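Local atomic coordinates of alternansucrase (Leuconostoc mesenteroides, PDB entry 6HVG), a protein that belongs to glycoside hydrolase family 70, a group of large bacterial multidomain enzymes, and combines a TIM-barrel-type domain with choline-binding-type repeats near both ends of the chain. Residues E592-N595 with W596-Y599; D624-D627 with A628-K632; T644-S647 with D648-N652; K1241-A1245 with K1246-G1250. All coordinates share one frame; numbering follows the deposited sequence.

Contact 1 of 4, residues E592-N595 with W596-Y599; sequences EQLN and WLHY
Gln593 and Trp596 reach the same flank of their helix because the Gln593 chain folds over at its second torsion (chi2 -71°), while the indole of Trp596 leaves with CG opposite the backbone N (chi1 -169°). The two side chains then run alongside each other in the same direction. Gln593 OE1 lies at the edge of the indole near its plane, 3.5 Å from Trp596 CE3, with the amide turned 42° against the ring. The approach is a lateral one, with no stacking of amide on ring. Arg1115 ties the pair together from outside: it donates to Gln593 OE1 through NH1 and accepts from Trp596 NE1 at its backbone O, while Asn584 OD1 accepts from Gln593 NE2.

Elsewhere on the helix, Leu594 and Leu597 meet through their methyls, CD1 of Leu594 lying 4.2 Å from CD2 of Leu597. The backbone beneath is regular alpha-helix, with four consecutive i to i+4 bonds: Trp596 N to Glu592 O (3.0 Å), Leu597 N to Gln593 O (3.0 Å), His598 N to Leu594 O (2.8 Å) and Tyr599 N to Asn595 O (2.9 Å). Glu592 OE2 forms a salt bridge with Arg1115 and a hydrogen bond with Tyr1116 OH; Asn595 ND2 is bonded to the same hydroxyl, while Asn595 OD1 is bonded to Phe1211 N.

Helix 587-601 is thus packed on several sides: Leu594 and Leu597 rest on Tyr637 of helix 629-642, Gln593 and Leu597 touch Trp1156 of strand 1151-1156, and Asn595 and His598 meet helix 1212-1218.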
loop_
_atom_site.group_PDB
_atom_site.type_symbol
_atom_site.label_atom_id
_atom_site.label_comp_id
_atom_site.label_asym_id
_atom_site.label_seq_id
_atom_site.Cartn_x
_atom_site.Cartn_y
_atom_site.Cartn_z
ATOM N N GLU A 592 24.696 -15.288 6.450
ATOM C CA GLU A 592 24.958 -14.529 5.228
ATOM C C GLU A 592 24.709 -13.025 5.445
ATOM O O GLU A 592 25.424 -12.187 4.914
ATOM C CB GLU A 592 24.108 -15.073 4.088
ATOM C CG GLU A 592 24.160 -14.247 2.821
ATOM C CD GLU A 592 25.567 -13.879 2.405
ATOM O OE1 GLU A 592 26.504 -14.647 2.688
ATOM O OE2 GLU A 592 25.705 -12.835 1.747
ATOM N N GLN A 593 23.709 -12.695 6.254
ATOM C CA GLN A 593 23.428 -11.303 6.570
ATOM C C GLN A 593 24.590 -10.698 7.375
ATOM O O GLN A 593 24.892 -9.524 7.238
ATOM C CB GLN A 593 22.132 -11.156 7.356
ATOM C CG GLN A 593 20.876 -11.650 6.691
ATOM C CD GLN A 593 20.423 -10.804 5.544
ATOM O OE1 GLN A 593 21.095 -9.889 5.073
ATOM N NE2 GLN A 593 19.249 -11.105 5.100
ATOM N N LEU A 594 25.213 -11.502 8.231
ATOM C CA LEU A 594 26.396 -11.058 8.963
ATOM C C LEU A 594 27.583 -10.860 8.032
ATOM O O LEU A 594 28.367 -9.936 8.214
ATOM C CB LEU A 594 26.760 -12.083 10.050
ATOM C CG LEU A 594 27.997 -11.783 10.902
ATOM C CD1 LEU A 594 27.792 -10.472 11.659
ATOM C CD2 LEU A 594 28.269 -12.955 11.834
ATOM N N ASN A 595 27.738 -11.760 7.056
ATOM C CA ASN A 595 28.797 -11.633 6.046
ATOM C C ASN A 595 28.656 -10.308 5.310
ATOM O O ASN A 595 29.631 -9.573 5.159
ATOM C CB ASN A 595 28.744 -12.792 5.042
ATOM C CG ASN A 595 30.052 -12.983 4.274
ATOM O OD1 ASN A 595 31.045 -13.453 4.837
ATOM N ND2 ASN A 595 30.060 -12.622 2.992
ATOM N N TRP A 596 27.423 -10.005 4.894
ATOM C CA TRP A 596 27.113 -8.753 4.216
ATOM C C TRP A 596 27.405 -7.572 5.102
ATOM O O TRP A 596 27.961 -6.570 4.649
ATOM C CB TRP A 596 25.651 -8.739 3.812
ATOM C CG TRP A 596 25.240 -7.626 2.883
ATOM C CD1 TRP A 596 25.986 -7.051 1.913
ATOM C CD2 TRP A 596 23.952 -7.027 2.804
ATOM N NE1 TRP A 596 25.250 -6.105 1.248
ATOM C CE2 TRP A 596 23.995 -6.078 1.783
ATOM C CE3 TRP A 596 22.774 -7.185 3.523
ATOM C CZ2 TRP A 596 22.899 -5.294 1.444
ATOM C CZ3 TRP A 596 21.678 -6.395 3.190
ATOM C CH2 TRP A 596 21.748 -5.479 2.150
ATOM N N LEU A 597 27.037 -7.694 6.370
ATOM C CA LEU A 597 27.284 -6.638 7.357
ATOM C C LEU A 597 28.759 -6.390 7.544
ATOM O O LEU A 597 29.180 -5.252 7.638
ATOM C CB LEU A 597 26.668 -6.998 8.695
ATOM C CG LEU A 597 26.890 -6.018 9.834
ATOM C CD1 LEU A 597 26.314 -4.644 9.508
ATOM C CD2 LEU A 597 26.279 -6.591 11.099
ATOM N N HIS A 598 29.548 -7.447 7.606
ATOM C CA HIS A 598 30.996 -7.302 7.703
ATOM C C HIS A 598 31.495 -6.596 6.470
ATOM O O HIS A 598 32.297 -5.668 6.566
ATOM C CB HIS A 598 31.657 -8.661 7.824
ATOM C CG HIS A 598 33.148 -8.607 7.912
ATOM N ND1 HIS A 598 33.819 -8.458 9.108
ATOM C CD2 HIS A 598 34.097 -8.745 6.959
ATOM C CE1 HIS A 598 35.118 -8.483 8.884
ATOM N NE2 HIS A 598 35.314 -8.660 7.588
ATOM N N TYR A 599 31.002 -7.023 5.311
ATOM C CA TYR A 599 31.419 -6.459 4.030
ATOM C C TYR A 599 31.190 -4.950 3.971
ATOM O O TYR A 599 32.032 -4.220 3.443
ATOM C CB TYR A 599 30.688 -7.160 2.898
ATOM C CG TYR A 599 30.847 -6.568 1.521
ATOM C CD1 TYR A 599 31.911 -6.910 0.722
ATOM C CD2 TYR A 599 29.894 -5.713 1.000
ATOM C CE1 TYR A 599 32.025 -6.420 -0.569
ATOM C CE2 TYR A 599 29.993 -5.221 -0.286
ATOM C CZ TYR A 599 31.057 -5.579 -1.064
ATOM O OH TYR A 599 31.185 -5.086 -2.348
#

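Contact 2 of 4, residues D624-D627 with A628-K632; sequences DNVD and ADLLK. With CA (calcium ion), chain C.
An Asx turn leads into helix 629-642, directly after a loop that supplies a calcium ligand. Asp627 is the capping residue: its OD1 accepts from Asp629 N at 3.1 Å, with an N-H...O angle of 167°, through the lone pair anti to the other carboxylate oxygen. Its backbone O takes a second bond from Leu630 N, also 3.1 Å, so side chain and main chain of one residue together hold two successive amides. With CG of Asp627 opposite the backbone N (chi1 -167°), the carboxylate is carried forward to the first turn.

There it runs into the carboxylate of Asp629, the two planes 30° apart, with OD1 of Asp627 3.3 Å from OD2 of Asp629. Repulsion between these acids is probably eased by Ser1229, whose OG is hydrogen-bonded to OD2 of both, and by Gln590 NE2, which also bonds to Asp629 OD2. On the apolar side, Val626 CG2 meets Leu630 CD1 at 4.2 Å.

Upstream, Asn625 binds calcium through its backbone O at 2.3 Å, and water 1 is a further ligand at 2.4 Å; Glu575, Asp581 and Asp1159 contribute side-chain oxygens. The order is barrel strand 617-620, metal-binding loop, Asx-capped helix: the beta-to-alpha connection of a (beta/alpha)8 barrel, here doubling as part of a calcium site.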
loop_
_atom_site.group_PDB
_atom_site.type_symbol
_atom_site.label_atom_id
_atom_site.label_comp_id
_atom_site.label_asym_id
_atom_site.label_seq_id
_atom_site.Cartn_x
_atom_site.Cartn_y
_atom_site.Cartn_z
ATOM N N ASP A 624 10.466 -4.221 11.521
ATOM C CA ASP A 624 9.264 -4.957 11.849
ATOM C C ASP A 624 8.849 -5.976 10.787
ATOM O O ASP A 624 7.942 -6.776 11.012
ATOM C CB ASP A 624 8.147 -3.968 12.139
ATOM C CG ASP A 624 8.400 -3.142 13.417
ATOM O OD1 ASP A 624 9.215 -3.577 14.272
ATOM O OD2 ASP A 624 7.760 -2.070 13.576
ATOM N N ASN A 625 9.524 -5.965 9.633
ATOM C CA ASN A 625 9.204 -6.865 8.529
ATOM C C ASN A 625 10.194 -8.034 8.358
ATOM O O ASN A 625 10.157 -8.717 7.327
ATOM C CB ASN A 625 9.173 -6.067 7.244
ATOM C CG ASN A 625 8.475 -4.760 7.414
ATOM O OD1 ASN A 625 9.099 -3.766 7.777
ATOM N ND2 ASN A 625 7.190 -4.726 7.090
ATOM N N VAL A 626 11.058 -8.247 9.353
ATOM C CA VAL A 626 12.073 -9.288 9.346
ATOM C C VAL A 626 12.191 -9.957 10.724
ATOM O O VAL A 626 11.518 -9.567 11.676
ATOM C CB VAL A 626 13.456 -8.733 8.956
ATOM C CG1 VAL A 626 13.395 -8.045 7.600
ATOM C CG2 VAL A 626 14.019 -7.802 10.028
ATOM N N ASP A 627 13.016 -10.998 10.803
ATOM C CA ASP A 627 13.257 -11.734 12.057
ATOM C C ASP A 627 14.162 -10.914 12.973
ATOM O O ASP A 627 15.287 -10.552 12.613
ATOM C CB ASP A 627 13.883 -13.111 11.774
ATOM C CG ASP A 627 13.869 -14.037 12.987
ATOM O OD1 ASP A 627 14.267 -13.629 14.098
ATOM O OD2 ASP A 627 13.486 -15.198 12.824
ATOM N N ALA A 628 13.660 -10.618 14.161
ATOM C CA ALA A 628 14.340 -9.703 15.071
ATOM C C ALA A 628 15.712 -10.201 15.579
ATOM O O ALA A 628 16.459 -9.441 16.192
ATOM C CB ALA A 628 13.422 -9.386 16.232
ATOM N N ASP A 629 16.037 -11.467 15.341
ATOM C CA ASP A 629 17.388 -11.970 15.599
ATOM C C ASP A 629 18.467 -11.126 14.945
ATOM O O ASP A 629 19.570 -11.019 15.468
ATOM C CB ASP A 629 17.540 -13.398 15.078
ATOM C CG ASP A 629 16.842 -14.441 15.948
ATOM O OD1 ASP A 629 16.554 -14.167 17.142
ATOM O OD2 ASP A 629 16.617 -15.556 15.417
ATOM N N LEU A 630 18.155 -10.525 13.804
ATOM C CA LEU A 630 19.123 -9.719 13.094
ATOM C C LEU A 630 19.642 -8.561 13.924
ATOM O O LEU A 630 20.767 -8.106 13.712
ATOM C CB LEU A 630 18.551 -9.198 11.768
ATOM C CG LEU A 630 18.255 -10.226 10.678
ATOM C CD1 LEU A 630 17.839 -9.521 9.396
ATOM C CD2 LEU A 630 19.449 -11.134 10.424
ATOM N N LEU A 631 18.831 -8.056 14.845
ATOM C CA LEU A 631 19.264 -6.957 15.686
ATOM C C LEU A 631 20.362 -7.422 16.633
ATOM O O LEU A 631 21.363 -6.707 16.838
ATOM C CB LEU A 631 18.093 -6.369 16.481
ATOM C CG LEU A 631 16.877 -5.869 15.706
ATOM C CD1 LEU A 631 15.918 -5.149 16.624
ATOM C CD2 LEU A 631 17.272 -4.950 14.575
ATOM N N LYS A 632 20.168 -8.613 17.202
ATOM C CA LYS A 632 21.141 -9.232 18.108
ATOM C C LYS A 632 22.426 -9.591 17.377
ATOM O O LYS A 632 23.520 -9.349 17.893
ATOM C CB LYS A 632 20.555 -10.492 18.725
ATOM C CG LYS A 632 21.283 -10.971 19.953
ATOM C CD LYS A 632 21.118 -12.462 20.160
ATOM C CE LYS A 632 21.563 -12.886 21.559
ATOM N NZ LYS A 632 22.983 -12.538 21.871
HETATM CA CA CA C . 10.224 -10.121 5.522
HETATM O O HOH W 1 12.510 -10.697 5.277
#

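Contact 3 of 4, residues T644-S647 with D648-N652; sequences TDKS and DANAN
The backbone doubles back between Thr644 and Ala651, whose CA atoms lie 4.2 Å apart, and Thr644 O approaches Ala651 CB to 3.4 Å. Between them Ser647 is extended, and the chain then drops straight into helical angles from Asp648 on. The first turn is closed by Ala651 N donating to Ser647 O at 3.2 Å, and Asn652 N repeats the i to i+4 pattern with Asp648 O.

Ser647 is the N-cap of helix 648-652. Its hydroxyl sits between the backbone N and the carbonyl carbon (chi1 74°), which turns OG onto the helix start, where it accepts from Asn650 N at 3.0 Å with an N-H...O angle of 164°. The Asn650 side chain folds back over the cap, its CG 3.3 Å from Ser647 OG, while ND2 reaches Lys646 CB at 3.8 Å and donates to Gly643 O, tying the helix to the preceding loop. Thr644 CG2 rests 4.0 Å from Asn650 O, and the same threonine touches Phe638 and Lys639 of helix 629-642. At the first helical residue, the carboxylate of Asp648 is bonded to His1035 and Asn1037.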
loop_
_atom_site.group_PDB
_atom_site.type_symbol
_atom_site.label_atom_id
_atom_site.label_comp_id
_atom_site.label_asym_id
_atom_site.label_seq_id
_atom_site.Cartn_x
_atom_site.Cartn_y
_atom_site.Cartn_z
ATOM N N THR A 644 31.742 -1.853 21.630
ATOM C CA THR A 644 30.713 -0.836 21.810
ATOM C C THR A 644 30.086 -0.848 23.191
ATOM O O THR A 644 29.585 0.186 23.659
ATOM C CB THR A 644 29.587 -0.972 20.768
ATOM O OG1 THR A 644 29.065 -2.311 20.775
ATOM C CG2 THR A 644 30.117 -0.631 19.379
ATOM N N ASP A 645 30.111 -1.995 23.856
ATOM C CA ASP A 645 29.582 -2.073 25.223
ATOM C C ASP A 645 30.594 -1.665 26.303
ATOM O O ASP A 645 30.252 -1.690 27.486
ATOM C CB ASP A 645 28.970 -3.449 25.521
ATOM C CG ASP A 645 29.923 -4.604 25.274
ATOM O OD1 ASP A 645 30.992 -4.409 24.629
ATOM O OD2 ASP A 645 29.573 -5.733 25.705
ATOM N N LYS A 646 31.804 -1.252 25.908
ATOM C CA LYS A 646 32.862 -0.930 26.874
ATOM C C LYS A 646 32.799 0.521 27.349
ATOM O O LYS A 646 33.053 0.800 28.521
ATOM C CB LYS A 646 34.266 -1.185 26.288
ATOM C CG LYS A 646 34.574 -2.591 25.802
ATOM C CD LYS A 646 34.761 -3.623 26.912
ATOM C CE LYS A 646 33.429 -4.146 27.481
ATOM N NZ LYS A 646 33.389 -5.604 27.831
ATOM N N SER A 647 32.495 1.438 26.434
ATOM C CA SER A 647 32.451 2.873 26.745
ATOM C C SER A 647 31.487 3.609 25.826
ATOM O O SER A 647 31.113 3.099 24.785
ATOM C CB SER A 647 33.850 3.489 26.591
ATOM O OG SER A 647 34.210 3.619 25.221
ATOM N N ASP A 648 31.121 4.825 26.206
ATOM C CA ASP A 648 30.351 5.706 25.339
ATOM C C ASP A 648 31.134 6.153 24.098
ATOM O O ASP A 648 30.540 6.380 23.043
ATOM C CB ASP A 648 29.875 6.943 26.115
ATOM C CG ASP A 648 28.744 6.635 27.073
ATOM O OD1 ASP A 648 28.168 5.513 26.991
ATOM O OD2 ASP A 648 28.421 7.529 27.888
ATOM N N ALA A 649 32.457 6.283 24.225
ATOM C CA ALA A 649 33.301 6.680 23.098
ATOM C C ALA A 649 33.337 5.600 22.007
ATOM O O ALA A 649 33.316 5.912 20.815
ATOM C CB ALA A 649 34.710 6.992 23.574
ATOM N N ASN A 650 33.412 4.342 22.423
ATOM C CA ASN A 650 33.359 3.211 21.487
ATOM C C ASN A 650 31.989 3.097 20.813
ATOM O O ASN A 650 31.893 2.946 19.599
ATOM C CB ASN A 650 33.655 1.884 22.207
ATOM C CG ASN A 650 35.104 1.736 22.610
ATOM O OD1 ASN A 650 35.907 2.665 22.478
ATOM N ND2 ASN A 650 35.448 0.560 23.102
ATOM N N ALA A 651 30.941 3.147 21.634
ATOM C CA ALA A 651 29.561 3.112 21.176
ATOM C C ALA A 651 29.290 4.240 20.195
ATOM O O ALA A 651 28.803 3.993 19.102
ATOM C CB ALA A 651 28.604 3.201 22.365
ATOM N N ASN A 652 29.635 5.466 20.578
ATOM C CA ASN A 652 29.327 6.642 19.772
ATOM C C ASN A 652 30.217 6.830 18.558
ATOM O O ASN A 652 29.888 7.633 17.700
ATOM C CB ASN A 652 29.315 7.895 20.627
ATOM C CG ASN A 652 28.262 7.839 21.735
ATOM O OD1 ASN A 652 27.637 6.798 21.990
ATOM N ND2 ASN A 652 28.039 8.983 22.391
#

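Contact 4 of 4, residues K1241-A1245 with K1246-G1250; sequences KQWSA and KYMNG
Met1248 reaches back over the turn that precedes it. Its CB lies 3.4 Å from Ala1245 O, and CG passes on to within 3.7 Å of Ser1244 O. The chain bends at chi2 (-73°), so that beyond the sulfur the terminal CE swings across to Trp1243, 3.8 Å from CE3 of the indole. Met1248 and Trp1243 cross at about a right angle, and the methyl comes up to the ring obliquely. The edge of the same indole is met by Tyr1247: CB of Tyr1247 sits in the ring plane, 3.8 Å from Trp1243 CZ3. Two consecutive side chains therefore close on one tryptophan from different directions.

Two overlapping i to i+3 bonds set this up: Tyr1247 N donates to Ser1244 O (3.0 Å), and Met1248 N to Ala1245 O (2.9 Å). Both donors stand above the carbonyl planes, the second 57° out of its plane, as follows from so tight a 3-10-like turn. Across the turn, water 2 accepts from Ser1244 OG at 3.0 Å and from Lys1246 N at 2.8 Å, bridging a side chain to a backbone amide. Arg553 is bonded to both Ala1245 O and Met1248 O, through different nitrogens.

Past the turn, Asn1249 ND2 donates to OD2 of Asp581, whose OD1 binds calcium, which puts Asn1249 in the second shell of the metal site. The arrangement is a 3-10 turn feeding an inner strand of a six-stranded antiparallel sheet, 1248-1252 lying between 580-582 and 534-537.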
loop_
_atom_site.group_PDB
_atom_site.type_symbol
_atom_site.label_atom_id
_atom_site.label_comp_id
_atom_site.label_asym_id
_atom_site.label_seq_id
_atom_site.Cartn_x
_atom_site.Cartn_y
_atom_site.Cartn_z
ATOM N N LYS A 1241 26.347 -18.262 -2.137
ATOM C CA LYS A 1241 26.878 -17.587 -3.327
ATOM C C LYS A 1241 25.771 -17.327 -4.361
ATOM O O LYS A 1241 25.941 -16.521 -5.277
ATOM C CB LYS A 1241 27.948 -18.435 -4.016
ATOM C CG LYS A 1241 29.207 -18.761 -3.229
ATOM C CD LYS A 1241 29.755 -17.565 -2.489
ATOM C CE LYS A 1241 31.213 -17.789 -2.112
ATOM N NZ LYS A 1241 32.107 -17.294 -3.180
ATOM N N GLN A 1242 24.648 -18.039 -4.220
ATOM C CA GLN A 1242 23.518 -17.904 -5.132
ATOM C C GLN A 1242 22.216 -17.983 -4.354
ATOM O O GLN A 1242 21.989 -18.940 -3.636
ATOM C CB GLN A 1242 23.566 -19.016 -6.171
ATOM C CG GLN A 1242 22.501 -18.918 -7.259
ATOM C CD GLN A 1242 22.544 -20.108 -8.189
ATOM O OE1 GLN A 1242 22.562 -21.255 -7.738
ATOM N NE2 GLN A 1242 22.547 -19.850 -9.488
ATOM N N TRP A 1243 21.356 -16.981 -4.490
ATOM C CA TRP A 1243 20.025 -17.062 -3.893
ATOM C C TRP A 1243 19.167 -18.059 -4.656
ATOM O O TRP A 1243 19.345 -18.258 -5.842
ATOM C CB TRP A 1243 19.325 -15.697 -3.889
ATOM C CG TRP A 1243 19.941 -14.731 -2.961
ATOM C CD1 TRP A 1243 20.734 -13.660 -3.286
ATOM C CD2 TRP A 1243 19.859 -14.748 -1.543
ATOM N NE1 TRP A 1243 21.144 -13.013 -2.151
ATOM C CE2 TRP A 1243 20.628 -13.667 -1.065
ATOM C CE3 TRP A 1243 19.208 -15.566 -0.625
ATOM C CZ2 TRP A 1243 20.763 -13.398 0.294
ATOM C CZ3 TRP A 1243 19.341 -15.285 0.740
ATOM C CH2 TRP A 1243 20.110 -14.218 1.176
ATOM N N SER A 1244 18.229 -18.668 -3.947
ATOM C CA SER A 1244 17.214 -19.519 -4.540
ATOM C C SER A 1244 16.032 -19.599 -3.579
ATOM O O SER A 1244 16.117 -19.123 -2.463
ATOM C CB SER A 1244 17.783 -20.890 -4.850
ATOM O OG SER A 1244 18.159 -21.543 -3.671
ATOM N N ALA A 1245 14.934 -20.195 -4.025
ATOM C CA ALA A 1245 13.663 -20.154 -3.310
ATOM C C ALA A 1245 13.753 -20.689 -1.893
ATOM O O ALA A 1245 13.042 -20.222 -1.014
ATOM C CB ALA A 1245 12.600 -20.932 -4.079
ATOM N N LYS A 1246 14.618 -21.668 -1.657
ATOM C CA LYS A 1246 14.704 -22.271 -0.332
ATOM C C LYS A 1246 15.098 -21.273 0.761
ATOM O O LYS A 1246 14.839 -21.509 1.934
ATOM C CB LYS A 1246 15.630 -23.497 -0.337
ATOM C CG LYS A 1246 17.095 -23.243 -0.690
ATOM C CD LYS A 1246 17.882 -24.534 -0.558
ATOM C CE LYS A 1246 19.264 -24.419 -1.157
ATOM N NZ LYS A 1246 19.939 -25.744 -1.168
ATOM N N TYR A 1247 15.720 -20.160 0.375
ATOM C CA TYR A 1247 16.083 -19.112 1.311
ATOM C C TYR A 1247 15.066 -17.971 1.371
ATOM O O TYR A 1247 15.298 -16.957 2.032
ATOM C CB TYR A 1247 17.473 -18.580 0.958
ATOM C CG TYR A 1247 18.583 -19.609 1.082
ATOM C CD1 TYR A 1247 18.739 -20.355 2.246
ATOM C CD2 TYR A 1247 19.493 -19.814 0.053
ATOM C CE1 TYR A 1247 19.751 -21.286 2.372
ATOM C CE2 TYR A 1247 20.512 -20.753 0.172
ATOM C CZ TYR A 1247 20.632 -21.488 1.340
ATOM O OH TYR A 1247 21.628 -22.428 1.500
ATOM N N MET A 1248 13.909 -18.165 0.758
ATOM C CA MET A 1248 12.895 -17.113 0.670
ATOM C C MET A 1248 11.610 -17.516 1.376
ATOM O O MET A 1248 11.239 -18.678 1.379
ATOM C CB MET A 1248 12.566 -16.815 -0.804
ATOM C CG MET A 1248 13.752 -16.374 -1.651
ATOM S SD MET A 1248 14.302 -14.711 -1.294
ATOM C CE MET A 1248 15.863 -14.705 -2.133
ATOM N N ASN A 1249 10.921 -16.535 1.948
ATOM C CA ASN A 1249 9.599 -16.731 2.508
ATOM C C ASN A 1249 8.528 -16.658 1.448
ATOM O O ASN A 1249 7.504 -17.333 1.545
ATOM C CB ASN A 1249 9.306 -15.671 3.560
ATOM C CG ASN A 1249 10.138 -15.846 4.818
ATOM O OD1 ASN A 1249 10.558 -16.949 5.150
ATOM N ND2 ASN A 1249 10.393 -14.743 5.514
ATOM N N GLY A 1250 8.740 -15.841 0.432
ATOM C CA GLY A 1250 7.744 -15.718 -0.613
ATOM C C GLY A 1250 8.024 -14.606 -1.583
ATOM O O GLY A 1250 9.178 -14.202 -1.760
HETATM O O HOH W 2 15.578 -23.156 -3.838
#

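How the contacts relate
Contacts 1 to 4 follow one another along the chain, all within the family 70 range. Contacts 1 and 2 have centres about 14 Å apart and touch, Gln593 CG meeting Leu630 CD2 at 4.0 Å, so helices 587-601 and 629-642 pack side by side. Helix 629-642 then leads to contact 3, whose centre is about 22 Å from those of contacts 1 and 2. Contact 4 comes some 590 residues later, yet its centre lies about 16 Å from that of contact 1 and 18 Å from that of contact 2. Helices 587-601 and 629-642 and the antiparallel sheet, distant in sequence, thus converge near the calcium ion, with contact 3 farther out.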